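Local atomic coordinates of BF1531-like N-terminal domain-containing protein (Bacteroides fragilis, PDB entry 3SLR), a protein that is of unknown function but joins an SGNH-hydrolase-like FkbH N-terminal domain to a magnesium-binding HAD-type phosphatase domain, and may hydrolyse ester bonds. Residues L28-T33 with I82-H87; C278-E283 with E311-N316. One frame throughout, in Å; residues are numbered along the deposited sequence.

How the contacts relate
Both contacts lie in the N-terminal part of a longer protein, on opposite sides of the chain's centre; their own centres are 49 Å apart and their nearest atoms about 39 Å apart, so neither touches the other. Contact 1 joins neighbouring strands 22-29 and 79-83 of a five-stranded parallel sheet, in the FkbH N-terminal domain and away from the bound magnesium. Contact 2 belongs to the phosphatase domain, where strand 274-280 of a four-stranded parallel sheet meets the start of helix 313-324. Here the side chain of Lys313 comes within about 3 Å of those of Asp228 and Asp335, and the side chain of Ser279 lies about 4 Å from a magnesium ion.

Contact 1: residues L28-T33 with I82-H87; sequences LGDTAT and IFHSTH
Asp30 and Ser85 meet because both first torsions place the outer group between the backbone N and the carbonyl carbon: chi1 is 59° for Asp30 and 66° for Ser85. The carboxylate is thereby brought against the start of helix 86-94, where Asp30 OD1 takes a hydrogen bond from Ser85 OG (3.0 Å). It takes a second from Ser85 N, with N to Asp30 OD1 at 3.0 Å. Both donors use the syn side of OD1 but come from opposite faces of the carboxylate plane, which should limit its rotation. Ser85 OG in turn caps Lys88 N, so the hydroxyl of the N-cap serine joins the buried acid to the helix start.

The backbones run parallel here, at the C-terminal ends of adjacent strands. Phe83 N reaches Leu28 O over 2.8 Å at a nearly straight 170°, and Asp30 N returns a 3.1 Å bond to Phe83 O. Gly29-Asp30-Thr31, at the C-terminal end of strand 22-29 and just beyond it, recalls the Gly-Asp-Ser block of the SGNH clan, though no catalytic role is established for it. Leu28 and Ile82 share one face of the sheet, their CD1 methyls 3.9 Å apart. On the other, a water stands above the plane of the Phe83 ring, over its centre, and donates to both Asp30 OD1 and Phe83 O.

Asp30 OD2 approaches the edge of the His84 imidazole, 3.5 Å from His84 CD2, with the carboxylate turned well away from coplanarity. The ring nitrogens are engaged elsewhere, ND1 with Tyr125 and NE2 with Glu62. A second water donates to Asp30 OD2 at 2.7 Å and also to Ser85 O.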
ATOM      1  N   LEU A  28      -9.254  -0.754 -17.549  1.00 14.86           N
ATOM      2  CA  LEU A  28      -9.709  -1.860 -18.389  1.00 14.14           C
ATOM      3  C   LEU A  28      -9.595  -3.163 -17.601  1.00 16.06           C
ATOM      4  O   LEU A  28      -8.529  -3.479 -17.072  1.00 17.93           O
ATOM      5  CB  LEU A  28      -8.859  -1.950 -19.661  1.00 17.22           C
ATOM      6  CG  LEU A  28      -8.664  -0.669 -20.481  1.00 16.70           C
ATOM      7  CD1 LEU A  28      -7.469   0.117 -19.954  1.00 17.87           C
ATOM      8  CD2 LEU A  28      -8.448  -1.000 -21.941  1.00 19.16           C
ATOM      9  N   GLY A  29     -10.681  -3.924 -17.533  1.00 14.77           N
ATOM     10  CA  GLY A  29     -10.677  -5.148 -16.747  1.00 14.58           C
ATOM     11  C   GLY A  29     -11.457  -6.271 -17.391  1.00 15.41           C
ATOM     12  O   GLY A  29     -12.214  -6.036 -18.337  1.00 17.09           O
ATOM     13  N   ASP A  30     -11.267  -7.494 -16.894  1.00 13.54           N
ATOM     14  CA  ASP A  30     -12.019  -8.642 -17.407  1.00 15.31           C
ATOM     15  C   ASP A  30     -13.151  -9.083 -16.469  1.00 14.46           C
ATOM     16  O   ASP A  30     -13.775 -10.129 -16.666  1.00 15.00           O
ATOM     17  CB  ASP A  30     -11.103  -9.817 -17.799  1.00 15.20           C
ATOM     18  CG  ASP A  30     -10.255 -10.349 -16.634  1.00 17.33           C
ATOM     19  OD1 ASP A  30     -10.605 -10.162 -15.452  1.00 14.60           O
ATOM     20  OD2 ASP A  30      -9.230 -10.997 -16.917  1.00 17.12           O
ATOM     21  N   THR A  31     -13.415  -8.268 -15.455  1.00 15.52           N
ATOM     22  CA  THR A  31     -14.634  -8.409 -14.652  1.00 15.18           C
ATOM     23  C   THR A  31     -15.354  -7.059 -14.684  1.00 16.25           C
ATOM     24  O   THR A  31     -14.869  -6.124 -15.308  1.00 17.40           O
ATOM     25  CB  THR A  31     -14.348  -8.860 -13.205  1.00 17.95           C
ATOM     26  OG1 THR A  31     -13.477  -7.921 -12.541  1.00 15.95           O
ATOM     27  CG2 THR A  31     -13.709 -10.250 -13.207  1.00 14.97           C
ATOM     28  N   ALA A  32     -16.508  -6.949 -14.034  1.00 14.77           N
ATOM     29  CA  ALA A  32     -17.253  -5.686 -14.080  1.00 19.01           C
ATOM     30  C   ALA A  32     -16.541  -4.591 -13.288  1.00 16.68           C
ATOM     31  O   ALA A  32     -16.273  -4.752 -12.098  1.00 16.73           O
ATOM     32  CB  ALA A  32     -18.670  -5.879 -13.578  1.00 18.86           C
ATOM     33  N   THR A  33     -16.250  -3.468 -13.948  1.00 15.72           N
ATOM     34  CA  THR A  33     -15.378  -2.448 -13.349  1.00 18.24           C
ATOM     35  C   THR A  33     -16.076  -1.157 -12.908  1.00 20.64           C
ATOM     36  O   THR A  33     -15.412  -0.215 -12.473  1.00 18.32           O
ATOM     37  CB  THR A  33     -14.199  -2.068 -14.302  1.00 18.48           C
ATOM     38  OG1 THR A  33     -14.704  -1.743 -15.604  1.00 20.34           O
ATOM     39  CG2 THR A  33     -13.214  -3.210 -14.426  1.00 18.61           C
ATOM     40  N   ILE A  82      -4.841  -1.763 -15.568  1.00 13.46           N
ATOM     41  CA  ILE A  82      -5.342  -3.032 -16.101  1.00 12.66           C
ATOM     42  C   ILE A  82      -5.696  -3.953 -14.943  1.00 13.85           C
ATOM     43  O   ILE A  82      -4.877  -4.181 -14.042  1.00 13.43           O
ATOM     44  CB  ILE A  82      -4.275  -3.749 -16.962  1.00 14.87           C
ATOM     45  CG1 ILE A  82      -3.703  -2.814 -18.041  1.00 18.42           C
ATOM     46  CG2 ILE A  82      -4.836  -5.052 -17.556  1.00 13.61           C
ATOM     47  CD1 ILE A  82      -4.682  -2.438 -19.134  1.00 17.59           C
ATOM     48  N   PHE A  83      -6.908  -4.493 -14.972  1.00 13.82           N
ATOM     49  CA  PHE A  83      -7.335  -5.455 -13.966  1.00 15.48           C
ATOM     50  C   PHE A  83      -7.675  -6.789 -14.630  1.00 13.79           C
ATOM     51  O   PHE A  83      -8.814  -7.014 -15.043  1.00 14.81           O
ATOM     52  CB  PHE A  83      -8.556  -4.916 -13.209  1.00 13.80           C
ATOM     53  CG  PHE A  83      -8.969  -5.765 -12.036  1.00 14.53           C
ATOM     54  CD1 PHE A  83      -8.139  -6.773 -11.556  1.00 14.99           C
ATOM     55  CD2 PHE A  83     -10.188  -5.538 -11.406  1.00 14.30           C
ATOM     56  CE1 PHE A  83      -8.521  -7.548 -10.465  1.00 15.58           C
ATOM     57  CE2 PHE A  83     -10.578  -6.287 -10.317  1.00 17.69           C
ATOM     58  CZ  PHE A  83      -9.745  -7.304  -9.839  1.00 15.39           C
ATOM     59  N   HIS A  84      -6.662  -7.640 -14.780  1.00 12.07           N
ATOM     60  CA  HIS A  84      -6.843  -9.044 -15.139  1.00 13.27           C
ATOM     61  C   HIS A  84      -7.025  -9.827 -13.840  1.00 15.14           C
ATOM     62  O   HIS A  84      -6.129  -9.842 -12.993  1.00 15.61           O
ATOM     63  CB  HIS A  84      -5.582  -9.577 -15.820  1.00 14.54           C
ATOM     64  CG  HIS A  84      -5.513  -9.317 -17.293  1.00 15.95           C
ATOM     65  ND1 HIS A  84      -4.337  -8.975 -17.926  1.00 16.25           N
ATOM     66  CD2 HIS A  84      -6.453  -9.405 -18.265  1.00 18.16           C
ATOM     67  CE1 HIS A  84      -4.560  -8.838 -19.220  1.00 20.59           C
ATOM     68  NE2 HIS A  84      -5.834  -9.101 -19.452  1.00 18.90           N
ATOM     69  N   SER A  85      -8.156 -10.500 -13.683  1.00 15.35           N
ATOM     70  CA  SER A  85      -8.437 -11.202 -12.433  1.00 15.02           C
ATOM     71  C   SER A  85      -7.903 -12.623 -12.438  1.00 13.76           C
ATOM     72  O   SER A  85      -7.869 -13.294 -13.476  1.00 13.31           O
ATOM     73  CB  SER A  85      -9.944 -11.229 -12.160  1.00 14.28           C
ATOM     74  OG  SER A  85     -10.611 -12.006 -13.145  1.00 13.90           O
ATOM     75  N   THR A  86      -7.505 -13.100 -11.267  1.00 11.29           N
ATOM     76  CA  THR A  86      -7.135 -14.507 -11.152  1.00 10.20           C
ATOM     77  C   THR A  86      -8.313 -15.389 -11.543  1.00 13.15           C
ATOM     78  O   THR A  86      -8.146 -16.424 -12.186  1.00 12.54           O
ATOM     79  CB  THR A  86      -6.712 -14.859  -9.722  1.00 12.50           C
ATOM     80  OG1 THR A  86      -5.639 -14.001  -9.334  1.00 14.33           O
ATOM     81  CG2 THR A  86      -6.261 -16.324  -9.629  1.00 13.00           C
ATOM     82  N   HIS A  87      -9.510 -14.972 -11.145  1.00 13.37           N
ATOM     83  CA  HIS A  87     -10.713 -15.749 -11.395  1.00 13.85           C
ATOM     84  C   HIS A  87     -10.931 -16.061 -12.875  1.00 13.50           C
ATOM     85  O   HIS A  87     -11.280 -17.189 -13.241  1.00 13.86           O
ATOM     86  CB  HIS A  87     -11.937 -15.021 -10.817  1.00 13.70           C
ATOM     87  CG  HIS A  87     -13.121 -15.913 -10.616  1.00 16.27           C
ATOM     88  ND1 HIS A  87     -13.433 -16.469  -9.392  1.00 15.56           N
ATOM     89  CD2 HIS A  87     -14.038 -16.390 -11.492  1.00 15.59           C
ATOM     90  CE1 HIS A  87     -14.505 -17.231  -9.519  1.00 18.43           C
ATOM     91  NE2 HIS A  87     -14.898 -17.195 -10.781  1.00 17.42           N
TER
HETATM   92  O   HOH W   1      -7.212 -12.603 -16.085  1.00 13.46           O
HETATM   93  O   HOH W   2     -11.028  -8.221 -13.487  1.00 16.95           O

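Contact 2: residues C278-E283 with E311-N316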
ATOM      1  N   CYS A 278       9.852  12.348  18.808  1.00 16.52           N
ATOM      2  CA  CYS A 278       9.129  13.445  19.439  1.00 16.25           C
ATOM      3  C   CYS A 278       8.450  12.916  20.692  1.00 17.07           C
ATOM      4  O   CYS A 278       7.438  12.221  20.622  1.00 16.42           O
ATOM      5  CB  CYS A 278       8.090  14.055  18.483  1.00 17.86           C
ATOM      6  SG  CYS A 278       7.295  15.572  19.149  1.00 21.05           S
ATOM      7  N   SER A 279       9.034  13.232  21.845  1.00 17.70           N
ATOM      8  CA  SER A 279       8.677  12.572  23.090  1.00 18.35           C
ATOM      9  C   SER A 279       8.576  13.562  24.255  1.00 19.81           C
ATOM     10  O   SER A 279       9.348  14.517  24.339  1.00 20.13           O
ATOM     11  CB  SER A 279       9.719  11.487  23.394  1.00 20.83           C
ATOM     12  OG  SER A 279       9.524  10.878  24.665  1.00 19.20           O
ATOM     13  N   LYS A 280       7.604  13.333  25.134  1.00 18.15           N
ATOM     14  CA  LYS A 280       7.483  14.060  26.395  1.00 20.25           C
ATOM     15  C   LYS A 280       8.417  13.381  27.391  1.00 22.56           C
ATOM     16  O   LYS A 280       8.036  12.405  28.032  1.00 24.43           O
ATOM     17  CB  LYS A 280       6.040  13.966  26.904  1.00 23.49           C
ATOM     18  CG  LYS A 280       5.306  15.288  27.124  1.00 33.35           C
ATOM     19  CD  LYS A 280       5.177  16.091  25.858  1.00 28.64           C
ATOM     20  CE  LYS A 280       4.067  17.152  25.937  1.00 27.52           C
ATOM     21  NZ  LYS A 280       2.678  16.584  25.960  1.00 25.40           N
ATOM     22  N   ASN A 281       9.647  13.876  27.487  1.00 20.10           N
ATOM     23  CA  ASN A 281      10.666  13.289  28.350  1.00 22.23           C
ATOM     24  C   ASN A 281      11.839  14.242  28.499  1.00 21.72           C
ATOM     25  O   ASN A 281      12.057  15.125  27.663  1.00 22.10           O
ATOM     26  CB  ASN A 281      11.201  11.972  27.752  1.00 21.39           C
ATOM     27  CG  ASN A 281      10.445  10.738  28.232  1.00 23.06           C
ATOM     28  OD1 ASN A 281       9.972   9.929  27.421  1.00 23.56           O
ATOM     29  ND2 ASN A 281      10.345  10.572  29.541  1.00 21.26           N
ATOM     30  N   ASN A 282      12.596  14.059  29.574  1.00 19.53           N
ATOM     31  CA  ASN A 282      13.925  14.617  29.661  1.00 22.43           C
ATOM     32  C   ASN A 282      14.789  13.995  28.568  1.00 21.73           C
ATOM     33  O   ASN A 282      14.778  12.772  28.383  1.00 21.05           O
ATOM     34  CB  ASN A 282      14.505  14.323  31.049  1.00 22.13           C
ATOM     35  CG  ASN A 282      15.974  14.670  31.152  1.00 28.14           C
ATOM     36  OD1 ASN A 282      16.843  13.818  30.945  1.00 27.05           O
ATOM     37  ND2 ASN A 282      16.263  15.930  31.467  1.00 28.24           N
ATOM     38  N   GLU A 283      15.530  14.820  27.836  1.00 20.62           N
ATOM     39  CA  GLU A 283      16.283  14.310  26.691  1.00 22.25           C
ATOM     40  C   GLU A 283      17.291  13.237  27.091  1.00 25.72           C
ATOM     41  O   GLU A 283      17.401  12.198  26.428  1.00 21.09           O
ATOM     42  CB  GLU A 283      16.990  15.438  25.947  1.00 25.76           C
ATOM     43  CG  GLU A 283      17.736  14.975  24.705  1.00 26.00           C
ATOM     44  CD  GLU A 283      18.614  16.063  24.118  1.00 37.76           C
ATOM     45  OE1 GLU A 283      18.061  17.018  23.536  1.00 32.56           O
ATOM     46  OE2 GLU A 283      19.855  15.964  24.251  1.00 36.12           O
ATOM     47  N   GLU A 311       7.462  20.246  26.148  1.00 19.06           N
ATOM     48  CA  GLU A 311       6.614  21.121  25.339  1.00 21.27           C
ATOM     49  C   GLU A 311       5.616  20.335  24.493  1.00 22.76           C
ATOM     50  O   GLU A 311       5.815  19.145  24.228  1.00 21.60           O
ATOM     51  CB  GLU A 311       7.484  22.009  24.451  1.00 23.68           C
ATOM     52  CG  GLU A 311       8.140  23.136  25.222  1.00 27.39           C
ATOM     53  CD  GLU A 311       7.100  24.038  25.869  1.00 29.53           C
ATOM     54  OE1 GLU A 311       6.469  24.837  25.138  1.00 31.11           O
ATOM     55  OE2 GLU A 311       6.894  23.928  27.099  1.00 30.03           O
ATOM     56  N   ASN A 312       4.542  20.997  24.075  1.00 23.77           N
ATOM     57  CA  ASN A 312       3.525  20.340  23.262  1.00 23.35           C
ATOM     58  C   ASN A 312       4.138  19.788  21.977  1.00 21.22           C
ATOM     59  O   ASN A 312       5.072  20.364  21.419  1.00 22.12           O
ATOM     60  CB  ASN A 312       2.364  21.293  22.957  1.00 26.07           C
ATOM     61  CG  ASN A 312       2.713  22.320  21.898  1.00 29.01           C
ATOM     62  OD1 ASN A 312       2.629  22.045  20.698  1.00 26.33           O
ATOM     63  ND2 ASN A 312       3.098  23.514  22.332  1.00 28.86           N
ATOM     64  N   LYS A 313       3.631  18.651  21.515  1.00 22.53           N
ATOM     65  CA  LYS A 313       4.251  17.987  20.379  1.00 20.89           C
ATOM     66  C   LYS A 313       4.039  18.740  19.054  1.00 19.99           C
ATOM     67  O   LYS A 313       4.865  18.649  18.147  1.00 19.20           O
ATOM     68  CB  LYS A 313       3.786  16.535  20.300  1.00 16.84           C
ATOM     69  CG  LYS A 313       4.219  15.751  21.526  1.00 18.56           C
ATOM     70  CD  LYS A 313       4.093  14.258  21.317  1.00 16.60           C
ATOM     71  CE  LYS A 313       4.700  13.510  22.482  1.00 19.24           C
ATOM     72  NZ  LYS A 313       5.013  12.102  22.127  1.00 18.17           N
ATOM     73  N   ALA A 314       2.959  19.506  18.960  1.00 19.17           N
ATOM     74  CA  ALA A 314       2.725  20.305  17.755  1.00 22.53           C
ATOM     75  C   ALA A 314       3.909  21.237  17.482  1.00 20.90           C
ATOM     76  O   ALA A 314       4.441  21.264  16.367  1.00 18.37           O
ATOM     77  CB  ALA A 314       1.435  21.095  17.869  1.00 25.06           C
ATOM     78  N   ASP A 315       4.327  21.993  18.501  1.00 21.37           N
ATOM     79  CA  ASP A 315       5.465  22.898  18.370  1.00 19.22           C
ATOM     80  C   ASP A 315       6.727  22.118  18.023  1.00 20.45           C
ATOM     81  O   ASP A 315       7.519  22.534  17.174  1.00 17.51           O
ATOM     82  CB  ASP A 315       5.704  23.688  19.666  1.00 23.05           C
ATOM     83  CG  ASP A 315       4.680  24.796  19.891  1.00 29.13           C
ATOM     84  OD1 ASP A 315       3.927  25.136  18.960  1.00 28.95           O
ATOM     85  OD2 ASP A 315       4.644  25.344  21.012  1.00 34.13           O
ATOM     86  N   ASN A 316       6.915  20.982  18.694  1.00 19.60           N
ATOM     87  CA  ASN A 316       8.086  20.149  18.445  1.00 17.85           C
ATOM     88  C   ASN A 316       8.140  19.623  17.014  1.00 15.39           C
ATOM     89  O   ASN A 316       9.207  19.582  16.399  1.00 16.60           O
ATOM     90  CB  ASN A 316       8.168  19.009  19.467  1.00 17.40           C
ATOM     91  CG  ASN A 316       8.647  19.486  20.833  1.00 20.29           C
ATOM     92  OD1 ASN A 316       9.319  20.514  20.940  1.00 18.46           O
ATOM     93  ND2 ASN A 316       8.301  18.740  21.884  1.00 19.25           N
TER
HETATM   94  O   HOH W   3       7.087  16.632  23.475  1.00 23.80           O
HETATM   95  O   HOH W   4       5.335  11.544  24.816  1.00 23.17           O
HETATM   96  O   HOH W   5       1.486  17.743  23.124  1.00 23.83           O
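The carbonyl of Cys278 is the flat group that Lys313 meets: NZ donates to Cys278 O over 2.9 Å, tilted 28° from the carbonyl plane and with a C=O...N angle of 134°. The lysine reaches it with a chain extended beyond CG, running alongside Cys278 SG, which lies 3.8 Å from Lys313 CB. The sulfur also packs against the aliphatic base of the Asn316 side chain, at 3.6 Å from Asn316 CB; the amide beyond that base turns its ND2 to Asn309. Cys278 reaches this seam because its SG lies anti to its backbone N (chi1 -173°), pointing across to the first turn of helix 313-324.

Strand 274-280 is an inner strand of the Rossmann-like parallel sheet of a HAD-type phosphatase. The positions are consistent with the family's motifs: Ser279, near the C-terminal end of this strand, with motif II, and Lys313, at the start of helix 313-324 after strand 305-309, with the lysine of motif III. Beyond Cys278, Lys313 NZ forms a salt bridge with Asp335 and a weak hydrogen bond with Asp228, a magnesium ligand, which ties the backbone at Cys278 to the acidic site.

Lys280 arrives differently: the bend at chi2 helps carry CE to within 3.2 Å of Glu311 O, while the bend at chi4 turns NZ, which pairs with Glu340. A water accepts from both Lys313 NZ, at 2.8 Å, and Lys280 N, bridging the two segments beside the direct bond. Another accepts from Lys313 N and, weakly, from Lys280 NZ. The helix itself opens at Asn312, the N-cap, whose OD1 receives Asp315 N at 2.8 Å from above the plane of the amide carbonyl; Asn312 ND2 returns a weak bond to Asp315 OD2.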